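Local structure of trans-4-hydroxy-L-proline dehydratase (Clostridioides difficile 70-100-2010, 6VXC) at residues A[645-650]-A[656-661]; A[638-643]-A[711-716]. The protein catalyses, as a glycyl radical enzyme, the dehydration of trans-4-hydroxy-L-proline to (S)-1-pyrroline-5-carboxylate in the anaerobic breakdown of hydroxyproline. All blocks are in the same frame, centred on the assembly; numbering follows the deposited sequence.

Both contacts draw on helix 630-647, and their centres lie about 13 Å apart on the same side of the chain's centre. Along the chain, contact 1 is nested inside contact 2: segment 638-643 comes first, then 645-650 at the end of the same helix, then strand segment 656-661, and finally loop 711-716. Contact 1 fastens the end of the helix to an outermost strand, 657-661, of a three-stranded parallel sheet. Tyr643, on segment 638-643, packs its CE2 3.5 Å from CG2 of Val660, so the segments of the two contacts touch. One helix thus contacts both the sheet and a loop of the glycine-radical family region, in which Gly785 carries the radical in the active enzyme.

Contact 1: A[645-650]-A[656-661]; sequences NEVTGR and GEYRVD
The type II beta turn Val647-Arg650, which follows helix 630-647, is hydrogen-bonded to strand 657-661, an outermost strand of a three-stranded parallel sheet. Tyr658 supplies both backbone bonds. Its O accepts from Gly649 N at 2.9 Å, nearly straight at hydrogen (167°), and its N donates to Arg650 O at 2.8 Å; the CA-H of Thr648 also approaches Tyr658 O. Gly649 takes the third position of the turn with positive phi, where its CA lies 3.5 Å from Glu657 OE1. On the side of Val647 the packing is largely apolar. Val660 CG2 comes 3.6 Å from Val647 CB, and Val647 CG1 lies beside Tyr658 CB. Arg650 O, gripped by Tyr658 N, also sits at the edge of the tyrosine ring. Thr648 has its methyl anti to the backbone N, which brings CG2 close to Tyr658 O and, obliquely, to the Arg659 guanidinium, while OG1 bonds Tyr644 O and a water that reaches Val660 N weakly. Two intrasegment salt bridges flank the contact. Arg659 NH2 holds Glu657 OE2 at 2.8 Å, and the extended Arg650 turns back to the helix, with NE in the carbonyl plane of Glu646 O (2.9 Å) and NH2 on Glu646 OE2. Asp522 takes Arg650 NH1, tying the turn to helix 506-538. The backbones of Glu657 and Arg659 pair with Arg568 of strand 565-573. The turn thus lies in the last part of a long, several-helix crossover between adjacent parallel strands, consistent with the beta/alpha barrel of glycyl radical enzymes.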
loop_
_atom_site.group_PDB
_atom_site.type_symbol
_atom_site.label_atom_id
_atom_site.label_comp_id
_atom_site.label_asym_id
_atom_site.label_seq_id
_atom_site.Cartn_x
_atom_site.Cartn_y
_atom_site.Cartn_z
ATOM N N ASN A 645 17.880 13.629 -5.275
ATOM C CA ASN A 645 18.177 14.656 -6.269
ATOM C C ASN A 645 17.837 14.204 -7.681
ATOM O O ASN A 645 17.385 15.015 -8.494
ATOM C CB ASN A 645 19.657 15.047 -6.207
ATOM C CG ASN A 645 19.986 15.963 -5.033
ATOM O OD1 ASN A 645 19.178 16.779 -4.619
ATOM N ND2 ASN A 645 21.190 15.826 -4.504
ATOM N N GLU A 646 18.023 12.923 -7.982
ATOM C CA GLU A 646 17.771 12.432 -9.330
ATOM C C GLU A 646 16.283 12.388 -9.658
ATOM O O GLU A 646 15.900 12.603 -10.817
ATOM C CB GLU A 646 18.392 11.051 -9.487
ATOM C CG GLU A 646 18.342 10.504 -10.885
ATOM C CD GLU A 646 19.064 11.397 -11.855
ATOM O OE1 GLU A 646 20.234 11.757 -11.582
ATOM O OE2 GLU A 646 18.452 11.735 -12.884
ATOM N N VAL A 647 15.435 12.146 -8.663
ATOM C CA VAL A 647 14.011 11.922 -8.890
ATOM C C VAL A 647 13.176 13.174 -8.632
ATOM O O VAL A 647 12.292 13.505 -9.420
ATOM C CB VAL A 647 13.511 10.732 -8.041
ATOM C CG1 VAL A 647 11.983 10.631 -8.125
ATOM C CG2 VAL A 647 14.143 9.458 -8.518
ATOM N N THR A 648 13.434 13.877 -7.526
ATOM C CA THR A 648 12.487 14.865 -7.008
ATOM C C THR A 648 12.379 16.118 -7.886
ATOM O O THR A 648 13.383 16.734 -8.254
ATOM C CB THR A 648 12.896 15.276 -5.592
ATOM O OG1 THR A 648 13.001 14.116 -4.759
ATOM C CG2 THR A 648 11.879 16.238 -4.997
ATOM N N GLY A 649 11.151 16.550 -8.147
ATOM C CA GLY A 649 10.927 17.758 -8.909
ATOM C C GLY A 649 10.767 17.541 -10.396
ATOM O O GLY A 649 10.436 18.488 -11.108
ATOM N N ARG A 650 11.001 16.336 -10.890
ATOM C CA ARG A 650 10.651 16.065 -12.268
ATOM C C ARG A 650 9.141 16.224 -12.432
ATOM O O ARG A 650 8.383 15.784 -11.569
ATOM C CB ARG A 650 11.055 14.651 -12.674
ATOM C CG ARG A 650 12.530 14.366 -12.667
ATOM C CD ARG A 650 12.713 12.910 -12.981
ATOM N NE ARG A 650 14.118 12.537 -13.068
ATOM C CZ ARG A 650 14.741 12.171 -14.185
ATOM N NH1 ARG A 650 14.085 12.133 -15.337
ATOM N NH2 ARG A 650 16.019 11.830 -14.141
ATOM N N GLY A 656 1.714 17.698 -11.566
ATOM C CA GLY A 656 2.396 17.566 -10.304
ATOM C C GLY A 656 3.890 17.380 -10.485
ATOM O O GLY A 656 4.476 17.796 -11.491
ATOM N N GLU A 657 4.523 16.753 -9.489
ATOM C CA GLU A 657 5.954 16.483 -9.560
ATOM C C GLU A 657 6.267 15.134 -8.922
ATOM O O GLU A 657 5.480 14.585 -8.145
ATOM C CB GLU A 657 6.774 17.573 -8.873
ATOM C CG GLU A 657 6.724 17.491 -7.370
ATOM C CD GLU A 657 7.612 18.516 -6.661
ATOM O OE1 GLU A 657 8.277 19.331 -7.348
ATOM O OE2 GLU A 657 7.630 18.504 -5.406
ATOM N N TYR A 658 7.447 14.616 -9.260
ATOM C CA TYR A 658 7.947 13.384 -8.677
ATOM C C TYR A 658 8.588 13.659 -7.328
ATOM O O TYR A 658 9.166 14.728 -7.093
ATOM C CB TYR A 658 8.966 12.703 -9.601
ATOM C CG TYR A 658 8.286 11.812 -10.581
ATOM C CD1 TYR A 658 7.774 12.327 -11.768
ATOM C CD2 TYR A 658 8.092 10.468 -10.305
ATOM C CE1 TYR A 658 7.127 11.529 -12.653
ATOM C CE2 TYR A 658 7.431 9.648 -11.199
ATOM C CZ TYR A 658 6.952 10.195 -12.371
ATOM O OH TYR A 658 6.289 9.402 -13.259
ATOM N N ARG A 659 8.438 12.694 -6.427
ATOM C CA ARG A 659 9.086 12.712 -5.128
ATOM C C ARG A 659 9.524 11.288 -4.790
ATOM O O ARG A 659 9.288 10.346 -5.543
ATOM C CB ARG A 659 8.162 13.306 -4.054
ATOM C CG ARG A 659 7.662 14.742 -4.375
ATOM C CD ARG A 659 6.926 15.392 -3.199
ATOM N NE ARG A 659 7.854 15.660 -2.106
ATOM C CZ ARG A 659 8.748 16.643 -2.103
ATOM N NH1 ARG A 659 9.557 16.804 -1.058
ATOM N NH2 ARG A 659 8.817 17.482 -3.132
ATOM N N VAL A 660 10.117 11.121 -3.618
ATOM C CA VAL A 660 10.853 9.913 -3.290
ATOM C C VAL A 660 10.296 9.327 -1.996
ATOM O O VAL A 660 9.892 10.074 -1.102
ATOM C CB VAL A 660 12.350 10.295 -3.208
ATOM C CG1 VAL A 660 13.008 9.855 -1.964
ATOM C CG2 VAL A 660 13.097 9.905 -4.520
ATOM N N ASP A 661 10.210 7.993 -1.929
ATOM C CA ASP A 661 9.944 7.273 -0.684
ATOM C C ASP A 661 10.762 5.977 -0.673
ATOM O O ASP A 661 11.383 5.606 -1.674
ATOM C CB ASP A 661 8.425 7.018 -0.471
ATOM C CG ASP A 661 7.766 6.236 -1.602
ATOM O OD1 ASP A 661 8.494 5.572 -2.356
ATOM O OD2 ASP A 661 6.500 6.266 -1.731
HETATM O O HOH W 1 11.144 13.751 -2.562
#

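Contact 2: A[638-643]-A[711-716]; sequences EIFNAY and AKMDHI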
loop_
_atom_site.group_PDB
_atom_site.type_symbol
_atom_site.label_atom_id
_atom_site.label_comp_id
_atom_site.label_asym_id
_atom_site.label_seq_id
_atom_site.Cartn_x
_atom_site.Cartn_y
_atom_site.Cartn_z
ATOM N N GLU A 638 24.931 10.211 1.282
ATOM C CA GLU A 638 25.281 10.546 -0.096
ATOM C C GLU A 638 24.415 9.779 -1.078
ATOM O O GLU A 638 23.914 10.344 -2.052
ATOM C CB GLU A 638 26.759 10.255 -0.355
ATOM C CG GLU A 638 27.686 11.196 0.369
ATOM C CD GLU A 638 29.162 10.921 0.097
ATOM O OE1 GLU A 638 29.474 10.086 -0.792
ATOM O OE2 GLU A 638 30.009 11.550 0.781
ATOM N N ILE A 639 24.219 8.485 -0.830
ATOM C CA ILE A 639 23.365 7.684 -1.695
ATOM C C ILE A 639 21.938 8.219 -1.653
ATOM O O ILE A 639 21.297 8.411 -2.691
ATOM C CB ILE A 639 23.431 6.194 -1.297
ATOM C CG1 ILE A 639 24.852 5.630 -1.432
ATOM C CG2 ILE A 639 22.457 5.391 -2.134
ATOM C CD1 ILE A 639 25.049 4.258 -0.723
ATOM N N PHE A 640 21.419 8.460 -0.443
ATOM C CA PHE A 640 20.062 8.975 -0.301
ATOM C C PHE A 640 19.892 10.290 -1.037
ATOM O O PHE A 640 18.905 10.485 -1.742
ATOM C CB PHE A 640 19.708 9.163 1.170
ATOM C CG PHE A 640 18.398 9.851 1.384
ATOM C CD1 PHE A 640 17.219 9.140 1.322
ATOM C CD2 PHE A 640 18.347 11.211 1.628
ATOM C CE1 PHE A 640 15.995 9.775 1.517
ATOM C CE2 PHE A 640 17.135 11.847 1.829
ATOM C CZ PHE A 640 15.959 11.128 1.762
ATOM N N ASN A 641 20.848 11.210 -0.873
ATOM C CA ASN A 641 20.770 12.508 -1.538
ATOM C C ASN A 641 20.818 12.369 -3.053
ATOM O O ASN A 641 20.108 13.083 -3.765
ATOM C CB ASN A 641 21.901 13.412 -1.051
ATOM C CG ASN A 641 21.717 13.821 0.391
ATOM O OD1 ASN A 641 20.602 13.813 0.894
ATOM N ND2 ASN A 641 22.807 14.165 1.069
ATOM N N ALA A 642 21.648 11.460 -3.562
ATOM C CA ALA A 642 21.706 11.263 -5.005
ATOM C C ALA A 642 20.366 10.786 -5.533
ATOM O O ALA A 642 19.900 11.257 -6.578
ATOM C CB ALA A 642 22.805 10.263 -5.366
ATOM N N TYR A 643 19.736 9.849 -4.817
ATOM C CA TYR A 643 18.423 9.342 -5.209
ATOM C C TYR A 643 17.367 10.435 -5.140
ATOM O O TYR A 643 16.615 10.657 -6.099
ATOM C CB TYR A 643 18.048 8.160 -4.310
ATOM C CG TYR A 643 16.765 7.469 -4.685
ATOM C CD1 TYR A 643 16.626 6.844 -5.916
ATOM C CD2 TYR A 643 15.703 7.392 -3.791
ATOM C CE1 TYR A 643 15.463 6.177 -6.259
ATOM C CE2 TYR A 643 14.528 6.733 -4.130
ATOM C CZ TYR A 643 14.414 6.127 -5.365
ATOM O OH TYR A 643 13.264 5.459 -5.731
ATOM N N ALA A 711 17.998 8.244 11.559
ATOM C CA ALA A 711 17.625 9.650 11.661
ATOM C C ALA A 711 18.526 10.566 10.837
ATOM O O ALA A 711 18.148 11.716 10.585
ATOM C CB ALA A 711 17.636 10.088 13.123
ATOM N N LYS A 712 19.687 10.078 10.387
ATOM C CA LYS A 712 20.592 10.873 9.565
ATOM C C LYS A 712 20.100 11.000 8.128
ATOM O O LYS A 712 20.611 11.839 7.382
ATOM C CB LYS A 712 22.000 10.266 9.604
ATOM C CG LYS A 712 22.623 10.273 11.001
ATOM C CD LYS A 712 23.935 9.488 11.038
ATOM C CE LYS A 712 24.435 9.307 12.475
ATOM N NZ LYS A 712 25.702 8.514 12.482
ATOM N N MET A 713 19.135 10.175 7.740
ATOM C CA MET A 713 18.382 10.355 6.512
ATOM C C MET A 713 17.340 11.454 6.725
ATOM O O MET A 713 16.693 11.514 7.773
ATOM C CB MET A 713 17.722 9.027 6.134
ATOM C CG MET A 713 16.951 9.000 4.843
ATOM S SD MET A 713 16.156 7.407 4.558
ATOM C CE MET A 713 17.567 6.448 4.015
ATOM N N ASP A 714 17.183 12.335 5.733
ATOM C CA ASP A 714 16.270 13.470 5.901
ATOM C C ASP A 714 14.856 13.022 5.537
ATOM O O ASP A 714 14.403 13.156 4.400
ATOM C CB ASP A 714 16.714 14.674 5.075
ATOM C CG ASP A 714 16.037 15.964 5.536
ATOM O OD1 ASP A 714 15.148 15.877 6.409
ATOM O OD2 ASP A 714 16.396 17.055 5.055
ATOM N N HIS A 715 14.141 12.504 6.535
ATOM C CA HIS A 715 12.793 12.003 6.309
ATOM C C HIS A 715 11.853 13.086 5.802
ATOM O O HIS A 715 10.929 12.789 5.042
ATOM C CB HIS A 715 12.253 11.380 7.601
ATOM C CG HIS A 715 13.144 10.312 8.141
ATOM N ND1 HIS A 715 12.987 8.988 7.815
ATOM C CD2 HIS A 715 14.248 10.378 8.924
ATOM C CE1 HIS A 715 13.950 8.277 8.379
ATOM N NE2 HIS A 715 14.725 9.097 9.063
ATOM N N ILE A 716 12.083 14.344 6.181
ATOM C CA ILE A 716 11.139 15.394 5.818
ATOM C C ILE A 716 11.076 15.588 4.308
ATOM O O ILE A 716 10.047 16.022 3.778
ATOM C CB ILE A 716 11.479 16.707 6.540
ATOM C CG1 ILE A 716 11.579 16.480 8.047
ATOM C CG2 ILE A 716 10.453 17.777 6.188
ATOM C CD1 ILE A 716 10.436 15.702 8.606
#
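With CG anti to the backbone N in both residues, Phe640 (chi1 173°) sends its ring out from helix 630-647 and Met713 extends its chain across that ring; a bend at chi3 (-77°) then returns the methyl CE toward the ring's CD1. The methionine chain runs roughly perpendicular to the phenylalanine side chain. Met713 CG is the atom that lies over the face, 3.6 Å from the ring centroid and 16° off the normal, a CH-pi contact displaced toward the CD1-CE1 rim, with both of those carbons 3.5 Å from it. The sulfur follows obliquely, 4.4 Å from the centroid, and completes a Met-aromatic contact in which the methylene sits closer than SD. Beyond Met713 the backbone bends in an inverse gamma turn centred on Asp714, and Asp714 O comes 3.7 Å from Phe640 CZ. Asp714 CB nears the ring at CE2, whereas its carboxylate turns from the ring and weakly accepts from Ile716 N through OD1. No hydrogen bond joins the two segments; the contact is made by packing alone. Polar ties lie close by: Gln637 NE2 bonds Lys712 O, and Lys712 NZ forms salt bridges with Asp628, Asp630 and Asp633 around the start of the helix. Met713 also rests on Met636 and on Ile575 of helix 575-591, so the loop between helix 703-711 and strand 724-726 packs against two helices, with Phe640 further touching Thr718 in that same loop.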